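Local coordinates for protein spermidine synthase (Corynebacterium glutamicum ATCC 13032, PDB 3GJY) that probably catalyses transfer of an aminopropyl group from decarboxylated S-adenosylmethionine to putrescine, making spermidine in polyamine biosynthesis, at residues A[68-73]-A[237-242]; A[76-81]-A[193-198]; A[224-229]-A[241-246]. All blocks are in the same frame, centred on the assembly; numbering follows the deposited sequence. Where two conformers were deposited one is given.

Interaction 1: A[68-73]-A[237-242]; sequences FEYMRW and YGNIIL
Tyr70 and Asn239 meet where the first turn of helix 69-85 passes over strand 238-245. CB of Tyr70 lies 3.9 Å from CG of Asn239, and the phenol ring and the amide are nearly parallel, their planes 19° apart, with ND2 of Asn239 oblique to the ring at 4.0 Å from CD2 of Tyr70. One turn on, Trp73 reaches the same asparagine from another direction: its CZ3 comes in edge-on, in the indole plane, 3.5 Å from the backbone O of Asn239. Ile241 packs beneath the helix, CG1 lying 3.8 Å from CB of Trp73, while CD1 turns back to lie 4.1 Å from CB of Tyr70. A branched aliphatic suits this floor because its two-carbon arm touches both aromatic residues. Helix and strand segments run nearly parallel, 15° apart, the helix being one of those that cover the mixed sheet of the methyltransferase-like Rossmann fold, as in spermidine synthases. With chi1 at 81°, CG of Tyr70 sits between the backbone N and carbonyl carbon, and the ring runs off past Asn239 until OH hydrogen-bonds Asp166. The amide is held in turn by a hydrogen bond from its ND2 to OD1 of Asn199, on the neighbouring strand 194-202.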
loop_
_atom_site.group_PDB
_atom_site.type_symbol
_atom_site.label_atom_id
_atom_site.label_comp_id
_atom_site.label_asym_id
_atom_site.label_seq_id
_atom_site.Cartn_x
_atom_site.Cartn_y
_atom_site.Cartn_z
ATOM N N PHE A 68 2.457 6.163 10.758
ATOM C CA PHE A 68 3.254 6.137 9.548
ATOM C C PHE A 68 2.624 7.037 8.512
ATOM O O PHE A 68 1.469 6.837 8.143
ATOM C CB PHE A 68 3.392 4.697 8.999
ATOM C CG PHE A 68 4.469 3.913 9.695
ATOM C CD1 PHE A 68 4.297 3.510 11.010
ATOM C CD2 PHE A 68 5.683 3.651 9.058
ATOM C CE1 PHE A 68 5.323 2.862 11.700
ATOM C CE2 PHE A 68 6.719 2.986 9.741
ATOM C CZ PHE A 68 6.515 2.565 11.058
ATOM N N GLU A 69 3.378 8.042 8.061
ATOM C CA GLU A 69 2.829 9.030 7.126
ATOM C C GLU A 69 2.277 8.395 5.867
ATOM O O GLU A 69 1.180 8.723 5.421
ATOM C CB GLU A 69 3.879 10.097 6.752
ATOM C CG GLU A 69 4.447 10.852 7.987
ATOM C CD GLU A 69 3.435 11.748 8.670
ATOM O OE1 GLU A 69 2.458 12.170 8.027
ATOM O OE2 GLU A 69 3.614 12.038 9.877
ATOM N N TYR A 70 3.027 7.472 5.280
ATOM C CA TYR A 70 2.564 6.924 4.005
ATOM C C TYR A 70 1.255 6.157 4.187
ATOM O O TYR A 70 0.480 6.054 3.245
ATOM C CB TYR A 70 3.618 6.014 3.340
ATOM C CG TYR A 70 3.663 4.593 3.880
ATOM C CD1 TYR A 70 2.802 3.591 3.377
ATOM C CD2 TYR A 70 4.595 4.226 4.850
ATOM C CE1 TYR A 70 2.835 2.290 3.859
ATOM C CE2 TYR A 70 4.657 2.913 5.324
ATOM C CZ TYR A 70 3.765 1.960 4.843
ATOM O OH TYR A 70 3.823 0.669 5.300
HETATM N N MSE A 71 1.019 5.586 5.372
HETATM C CA MSE A 71 -0.281 4.897 5.634
HETATM C C MSE A 71 -1.417 5.889 5.679
HETATM O O MSE A 71 -2.502 5.631 5.131
HETATM C CB MSE A 71 -0.219 4.107 6.948
HETATM C CG MSE A 71 0.706 2.907 6.940
HETATM SE SE MSE A 71 0.436 1.844 8.520
HETATM C CE MSE A 71 1.903 0.637 8.235
ATOM N N ARG A 72 -1.143 7.064 6.277
ATOM C CA ARG A 72 -2.135 8.136 6.250
ATOM C C ARG A 72 -2.440 8.552 4.805
ATOM O O ARG A 72 -3.611 8.870 4.478
ATOM C CB ARG A 72 -1.617 9.348 7.025
ATOM C CG ARG A 72 -1.389 9.034 8.489
ATOM C CD ARG A 72 -0.747 10.224 9.196
ATOM N NE ARG A 72 -1.652 11.353 9.334
ATOM C CZ ARG A 72 -2.432 11.555 10.396
ATOM N NH1 ARG A 72 -2.450 10.700 11.422
ATOM N NH2 ARG A 72 -3.213 12.615 10.429
ATOM N N TRP A 73 -1.402 8.591 3.965
ATOM C CA TRP A 73 -1.592 9.011 2.564
ATOM C C TRP A 73 -2.409 7.998 1.778
ATOM O O TRP A 73 -3.311 8.370 1.014
ATOM C CB TRP A 73 -0.249 9.285 1.883
ATOM C CG TRP A 73 0.581 10.300 2.624
ATOM C CD1 TRP A 73 0.161 11.196 3.572
ATOM C CD2 TRP A 73 1.966 10.516 2.450
ATOM N NE1 TRP A 73 1.222 11.939 4.039
ATOM C CE2 TRP A 73 2.345 11.556 3.348
ATOM C CE3 TRP A 73 2.938 9.948 1.614
ATOM C CZ2 TRP A 73 3.668 12.012 3.451
ATOM C CZ3 TRP A 73 4.275 10.432 1.712
ATOM C CH2 TRP A 73 4.606 11.446 2.619
ATOM N N TYR A 237 15.484 10.237 0.928
ATOM C CA TYR A 237 14.631 9.097 0.600
ATOM C C TYR A 237 13.252 9.388 1.167
ATOM O O TYR A 237 13.101 10.046 2.211
ATOM C CB TYR A 237 15.232 7.829 1.239
ATOM C CG TYR A 237 14.554 6.509 0.932
ATOM C CD1 TYR A 237 13.474 6.030 1.714
ATOM C CD2 TYR A 237 15.033 5.703 -0.105
ATOM C CE1 TYR A 237 12.829 4.763 1.428
ATOM C CE2 TYR A 237 14.429 4.461 -0.389
ATOM C CZ TYR A 237 13.346 4.008 0.375
ATOM O OH TYR A 237 12.791 2.785 0.056
ATOM N N GLY A 238 12.224 8.893 0.479
ATOM C CA GLY A 238 10.867 9.060 0.939
ATOM C C GLY A 238 9.905 8.106 0.255
ATOM O O GLY A 238 10.304 7.164 -0.431
ATOM N N ASN A 239 8.636 8.362 0.490
ATOM C CA ASN A 239 7.583 7.513 -0.046
ATOM C C ASN A 239 6.782 8.301 -1.016
ATOM O O ASN A 239 6.508 9.500 -0.786
ATOM C CB ASN A 239 6.634 7.033 1.057
ATOM C CG ASN A 239 7.311 6.162 2.043
ATOM O OD1 ASN A 239 7.949 6.661 2.972
ATOM N ND2 ASN A 239 7.205 4.844 1.862
ATOM N N ILE A 240 6.360 7.609 -2.068
ATOM C CA ILE A 240 5.389 8.166 -2.995
ATOM C C ILE A 240 4.303 7.109 -3.178
ATOM O O ILE A 240 4.598 5.926 -3.379
ATOM C CB ILE A 240 6.079 8.599 -4.345
ATOM C CG1 ILE A 240 5.063 9.222 -5.299
ATOM C CG2 ILE A 240 6.846 7.424 -4.971
ATOM C CD1 ILE A 240 5.720 9.973 -6.466
ATOM N N ILE A 241 3.056 7.538 -3.082
ATOM C CA ILE A 241 1.913 6.646 -3.281
ATOM C C ILE A 241 1.500 6.761 -4.759
ATOM O O ILE A 241 1.175 7.852 -5.247
ATOM C CB ILE A 241 0.734 7.065 -2.386
ATOM C CG1 ILE A 241 1.143 7.090 -0.887
ATOM C CG2 ILE A 241 -0.452 6.123 -2.646
ATOM C CD1 ILE A 241 1.881 5.866 -0.381
ATOM N N LEU A 242 1.540 5.636 -5.465
ATOM C CA LEU A 242 1.207 5.547 -6.895
ATOM C C LEU A 242 -0.170 4.953 -7.050
ATOM O O LEU A 242 -0.444 3.866 -6.515
ATOM C CB LEU A 242 2.228 4.629 -7.578
ATOM C CG LEU A 242 3.709 4.943 -7.275
ATOM C CD1 LEU A 242 4.600 3.922 -8.004
ATOM C CD2 LEU A 242 4.086 6.369 -7.707
#

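Interaction 2: A[76-81]-A[193-198]; sequences TGARAF and GGLYVA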
loop_
_atom_site.group_PDB
_atom_site.type_symbol
_atom_site.label_atom_id
_atom_site.label_comp_id
_atom_site.label_asym_id
_atom_site.label_seq_id
_atom_site.Cartn_x
_atom_site.Cartn_y
_atom_site.Cartn_z
ATOM N N THR A 76 -6.005 8.403 2.870
ATOM C CA THR A 76 -6.657 9.567 2.285
ATOM C C THR A 76 -6.989 9.332 0.797
ATOM O O THR A 76 -8.126 9.596 0.348
ATOM C CB THR A 76 -5.746 10.797 2.435
ATOM O OG1 THR A 76 -5.631 11.106 3.826
ATOM C CG2 THR A 76 -6.320 12.000 1.652
ATOM N N GLY A 77 -6.014 8.849 0.040
ATOM C CA GLY A 77 -6.244 8.685 -1.399
ATOM C C GLY A 77 -7.274 7.600 -1.676
ATOM O O GLY A 77 -8.147 7.780 -2.520
ATOM N N ALA A 78 -7.165 6.462 -0.974
ATOM C CA ALA A 78 -8.087 5.344 -1.209
ATOM C C ALA A 78 -9.503 5.700 -0.751
ATOM O O ALA A 78 -10.473 5.422 -1.460
ATOM C CB ALA A 78 -7.603 4.051 -0.517
ATOM N N ARG A 79 -9.636 6.329 0.413
ATOM C CA ARG A 79 -11.000 6.660 0.899
ATOM C C ARG A 79 -11.665 7.647 -0.047
ATOM O O ARG A 79 -12.867 7.532 -0.333
ATOM C CB ARG A 79 -10.996 7.241 2.315
ATOM C CG ARG A 79 -10.718 6.177 3.394
ATOM C CD ARG A 79 -10.632 6.835 4.746
ATOM N NE ARG A 79 -11.896 7.420 5.164
ATOM C CZ ARG A 79 -12.076 7.958 6.366
ATOM N NH1 ARG A 79 -11.062 7.995 7.233
ATOM N NH2 ARG A 79 -13.255 8.474 6.694
ATOM N N ALA A 80 -10.903 8.623 -0.548
ATOM C CA ALA A 80 -11.510 9.590 -1.486
ATOM C C ALA A 80 -12.087 8.861 -2.719
ATOM O O ALA A 80 -13.192 9.159 -3.188
ATOM C CB ALA A 80 -10.497 10.674 -1.888
ATOM N N PHE A 81 -11.324 7.903 -3.226
ATOM C CA PHE A 81 -11.731 7.161 -4.388
ATOM C C PHE A 81 -12.920 6.244 -4.071
ATOM O O PHE A 81 -13.915 6.227 -4.807
ATOM C CB PHE A 81 -10.552 6.322 -4.883
ATOM C CG PHE A 81 -10.834 5.594 -6.182
ATOM C CD1 PHE A 81 -10.412 6.135 -7.391
ATOM C CD2 PHE A 81 -11.547 4.408 -6.205
ATOM C CE1 PHE A 81 -10.644 5.476 -8.599
ATOM C CE2 PHE A 81 -11.813 3.761 -7.422
ATOM C CZ PHE A 81 -11.359 4.321 -8.606
ATOM N N GLY A 193 -12.991 -0.416 -13.404
ATOM C CA GLY A 193 -12.875 0.874 -12.751
ATOM C C GLY A 193 -12.287 0.844 -11.362
ATOM O O GLY A 193 -12.200 1.905 -10.744
ATOM N N GLY A 194 -11.838 -0.331 -10.881
ATOM C CA GLY A 194 -11.313 -0.439 -9.511
ATOM C C GLY A 194 -9.986 0.280 -9.338
ATOM O O GLY A 194 -9.437 0.829 -10.286
ATOM N N LEU A 195 -9.464 0.252 -8.118
ATOM C CA LEU A 195 -8.295 1.038 -7.757
ATOM C C LEU A 195 -7.095 0.181 -7.432
ATOM O O LEU A 195 -7.196 -0.730 -6.628
ATOM C CB LEU A 195 -8.616 1.941 -6.570
ATOM C CG LEU A 195 -7.486 2.767 -5.952
ATOM C CD1 LEU A 195 -7.073 3.826 -6.958
ATOM C CD2 LEU A 195 -7.989 3.424 -4.630
ATOM N N TYR A 196 -5.953 0.527 -8.027
ATOM C CA TYR A 196 -4.645 0.039 -7.613
ATOM C C TYR A 196 -3.906 1.174 -6.893
ATOM O O TYR A 196 -3.783 2.273 -7.423
ATOM C CB TYR A 196 -3.862 -0.453 -8.856
ATOM C CG TYR A 196 -2.414 -0.786 -8.562
ATOM C CD1 TYR A 196 -2.024 -2.086 -8.239
ATOM C CD2 TYR A 196 -1.448 0.212 -8.597
ATOM C CE1 TYR A 196 -0.703 -2.394 -7.978
ATOM C CE2 TYR A 196 -0.099 -0.075 -8.326
ATOM C CZ TYR A 196 0.266 -1.402 -8.016
ATOM O OH TYR A 196 1.568 -1.735 -7.738
ATOM N N VAL A 197 -3.362 0.875 -5.716
ATOM C CA VAL A 197 -2.615 1.856 -4.895
ATOM C C VAL A 197 -1.340 1.181 -4.421
ATOM O O VAL A 197 -1.422 0.088 -3.852
ATOM C CB VAL A 197 -3.371 2.233 -3.591
ATOM C CG1 VAL A 197 -2.541 3.197 -2.744
ATOM C CG2 VAL A 197 -4.719 2.810 -3.880
ATOM N N ALA A 198 -0.196 1.820 -4.592
ATOM C CA ALA A 198 1.066 1.248 -4.138
ATOM C C ALA A 198 1.893 2.211 -3.327
ATOM O O ALA A 198 2.052 3.385 -3.685
ATOM C CB ALA A 198 1.909 0.737 -5.334
#
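Phe81 and Leu195 supply most of the apolar contact between helix 69-85 and strand 194-202, whose short segments run almost antiparallel here, 175° apart with axes 9.9 Å from each other. The phenyl and the leucine lie alongside, running opposite ways. Over the ring there is a CH-pi contact: CB of Leu195 stands 4.0 Å from the centroid of the Phe81 ring and 21° off its normal. The branched end of the leucine continues the packing, its CD2 lying 3.9 Å from CB of Phe81 and also 3.9 Å from CA of Ala78. Alanine suits that place because a lone methyl lets the leucine branch approach the helix backbone. The polar neighbour is at the rim: CZ of Phe81 points in the ring plane at O of Gly193, 3.3 Å away. CG anti to the backbone N (chi1 -175°) carries the phenyl back toward the start of the strand, to that carbonyl, which Thr247 OG1 also meets with a hydrogen bond. The helix packs on the sheet as in the layered alpha/beta build of a Rossmann-like domain. With no hydrogen bond between the segments, the contact depends on dispersion and shape, and the weakly positive ring edge would suit a carbonyl oxygen.

Interaction 3: A[224-229]-A[241-246]; sequences AVIADP and ILMGSD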
loop_
_atom_site.group_PDB
_atom_site.type_symbol
_atom_site.label_atom_id
_atom_site.label_comp_id
_atom_site.label_asym_id
_atom_site.label_seq_id
_atom_site.Cartn_x
_atom_site.Cartn_y
_atom_site.Cartn_z
ATOM N N ALA A 224 -2.474 8.845 -10.702
ATOM C CA ALA A 224 -2.292 9.988 -9.819
ATOM C C ALA A 224 -1.324 9.588 -8.726
ATOM O O ALA A 224 -1.060 8.384 -8.521
ATOM C CB ALA A 224 -3.637 10.416 -9.196
ATOM N N VAL A 225 -0.790 10.589 -8.028
ATOM C CA VAL A 225 0.148 10.308 -6.952
ATOM C C VAL A 225 -0.083 11.174 -5.712
ATOM O O VAL A 225 -0.689 12.252 -5.775
ATOM C CB VAL A 225 1.662 10.379 -7.413
ATOM C CG1 VAL A 225 2.012 9.457 -8.580
ATOM C CG2 VAL A 225 2.109 11.753 -7.618
ATOM N N ILE A 226 0.397 10.666 -4.587
ATOM C CA ILE A 226 0.554 11.450 -3.370
ATOM C C ILE A 226 1.995 11.373 -2.927
ATOM O O ILE A 226 2.551 10.299 -2.741
ATOM C CB ILE A 226 -0.381 10.966 -2.258
ATOM C CG1 ILE A 226 -1.860 11.267 -2.605
ATOM C CG2 ILE A 226 -0.038 11.707 -0.931
ATOM C CD1 ILE A 226 -2.836 10.474 -1.807
ATOM N N ALA A 227 2.640 12.537 -2.819
ATOM C CA ALA A 227 4.095 12.574 -2.727
ATOM C C ALA A 227 4.591 13.335 -1.541
ATOM O O ALA A 227 3.960 14.314 -1.111
ATOM C CB ALA A 227 4.687 13.200 -4.007
ATOM N N ASP A 228 5.752 12.863 -1.054
ATOM C CA ASP A 228 6.527 13.531 -0.023
ATOM C C ASP A 228 7.385 14.595 -0.690
ATOM O O ASP A 228 8.301 14.271 -1.429
ATOM C CB ASP A 228 7.456 12.572 0.684
ATOM C CG ASP A 228 8.166 13.224 1.842
ATOM O OD1 ASP A 228 8.229 12.610 2.911
ATOM O OD2 ASP A 228 8.669 14.356 1.678
ATOM N N PRO A 229 7.101 15.862 -0.403
ATOM C CA PRO A 229 7.781 16.970 -1.090
ATOM C C PRO A 229 9.316 17.077 -0.903
ATOM O O PRO A 229 10.005 17.314 -1.877
ATOM C CB PRO A 229 7.031 18.210 -0.567
ATOM C CG PRO A 229 5.674 17.689 -0.232
ATOM C CD PRO A 229 5.971 16.332 0.417
ATOM N N ILE A 241 3.056 7.538 -3.082
ATOM C CA ILE A 241 1.913 6.646 -3.281
ATOM C C ILE A 241 1.500 6.761 -4.759
ATOM O O ILE A 241 1.175 7.852 -5.247
ATOM C CB ILE A 241 0.734 7.065 -2.386
ATOM C CG1 ILE A 241 1.143 7.090 -0.887
ATOM C CG2 ILE A 241 -0.452 6.123 -2.646
ATOM C CD1 ILE A 241 1.881 5.866 -0.381
ATOM N N LEU A 242 1.540 5.636 -5.465
ATOM C CA LEU A 242 1.207 5.547 -6.895
ATOM C C LEU A 242 -0.170 4.953 -7.050
ATOM O O LEU A 242 -0.444 3.866 -6.515
ATOM C CB LEU A 242 2.228 4.629 -7.578
ATOM C CG LEU A 242 3.709 4.943 -7.275
ATOM C CD1 LEU A 242 4.600 3.922 -8.004
ATOM C CD2 LEU A 242 4.086 6.369 -7.707
HETATM N N MSE A 243 -1.049 5.664 -7.765
HETATM C CA MSE A 243 -2.415 5.206 -7.949
HETATM C C MSE A 243 -2.742 5.002 -9.433
HETATM O O MSE A 243 -2.375 5.832 -10.267
HETATM C CB MSE A 243 -3.423 6.137 -7.269
HETATM C CG MSE A 243 -3.233 6.205 -5.755
HETATM SE SE MSE A 243 -4.452 7.393 -4.885
HETATM C CE MSE A 243 -3.548 9.000 -5.372
ATOM N N GLY A 244 -3.413 3.897 -9.752
ATOM C CA GLY A 244 -3.827 3.616 -11.125
ATOM C C GLY A 244 -5.271 3.137 -11.128
ATOM O O GLY A 244 -5.702 2.433 -10.210
ATOM N N SER A 245 -6.052 3.571 -12.120
ATOM C CA SER A 245 -7.423 3.104 -12.279
ATOM C C SER A 245 -7.897 3.439 -13.682
ATOM O O SER A 245 -7.375 4.390 -14.315
ATOM C CB SER A 245 -8.344 3.861 -11.317
ATOM O OG SER A 245 -9.702 3.411 -11.395
ATOM N N ASP A 246 -8.896 2.686 -14.157
ATOM C CA ASP A 246 -9.614 3.103 -15.370
ATOM C C ASP A 246 -10.652 4.205 -15.111
ATOM O O ASP A 246 -11.190 4.783 -16.056
ATOM C CB ASP A 246 -10.275 1.930 -16.079
ATOM C CG ASP A 246 -9.254 0.984 -16.696
ATOM O OD1 ASP A 246 -8.111 1.397 -16.998
ATOM O OD2 ASP A 246 -9.652 -0.171 -16.923
#
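Residues Ala224 to Ile226 pair with Ile241 to Met243 as antiparallel strands, in a register that sets Ala224 opposite Met243, Val225 opposite Leu242 and Ile226 opposite Ile241, with four backbone hydrogen bonds closing the ladder. The outer two pairs are hydrogen-bonded. Ala224 N gives a bond of 3.0 Å to Met243 O. Met243 N returns one of 2.8 Å to Ala224 O. Ile226 and Ile241 do likewise, and straightest is Ile241 N to Ile226 O, at 171°. Val225 and Leu242, between these pairs, form the non-hydrogen-bonded pair; CA of Val225 there makes a CA-H...O contact with O of Ile241, the residue before Leu242, at 3.2 Å.

On one face, Val225 and Leu242 project together, CG1 of Val225 being 3.8 Å from CD2 of Leu242; both pack against Leu213 of helix 207-219. The other face carries Ala224, Ile226, Ile241 and Met243, a selenomethionine. Its chain bends at the last torsion (chi3 -77°), which turns CE back over the neighbouring strand, 3.9 Å from CD1 of Ile226 and 4.1 Å from CB of Ala224. The small alanine suits its position opposite this long, flexible side chain, while the beta-branched Val225 and Ile226 suit an extended backbone. CB of Ile226 and CB of Ile241 also meet directly, and Trp73 of helix 69-85 covers Ile226.

Strand 238-245 sits between 194-202 and 222-227 in the mixed sheet. The mutual bonds satisfy Ala224, Ile226, Ile241 and Met243, while Val225 and Leu242 bond outward to Lys274 and Ala198 on the flanking strands; with the backbone so paired, apolar side chains can occupy both faces.

In the fold
All three contacts involve one mixed sheet; interactions 1 and 2 join helix 69-85 to it, and interaction 3 pairs two of its strands. Interactions 1 and 2, their centres about 14 Å apart, reach strands 238-245 and 194-202, which pair directly through Leu242 O and Ala198 N. The centre of interaction 3 lies about 10 Å from that of interaction 1, with which it shares Ile241 and Leu242, and about 9 Å from that of interaction 2. Along the chain, interaction 2 is nested within the loop closed by interaction 1 and closes before interaction 3 opens; interactions 1 and 3 end on the same strand. The first helix thus lies along strands 194-202 and 238-245, where the sheet changes from parallel to antiparallel.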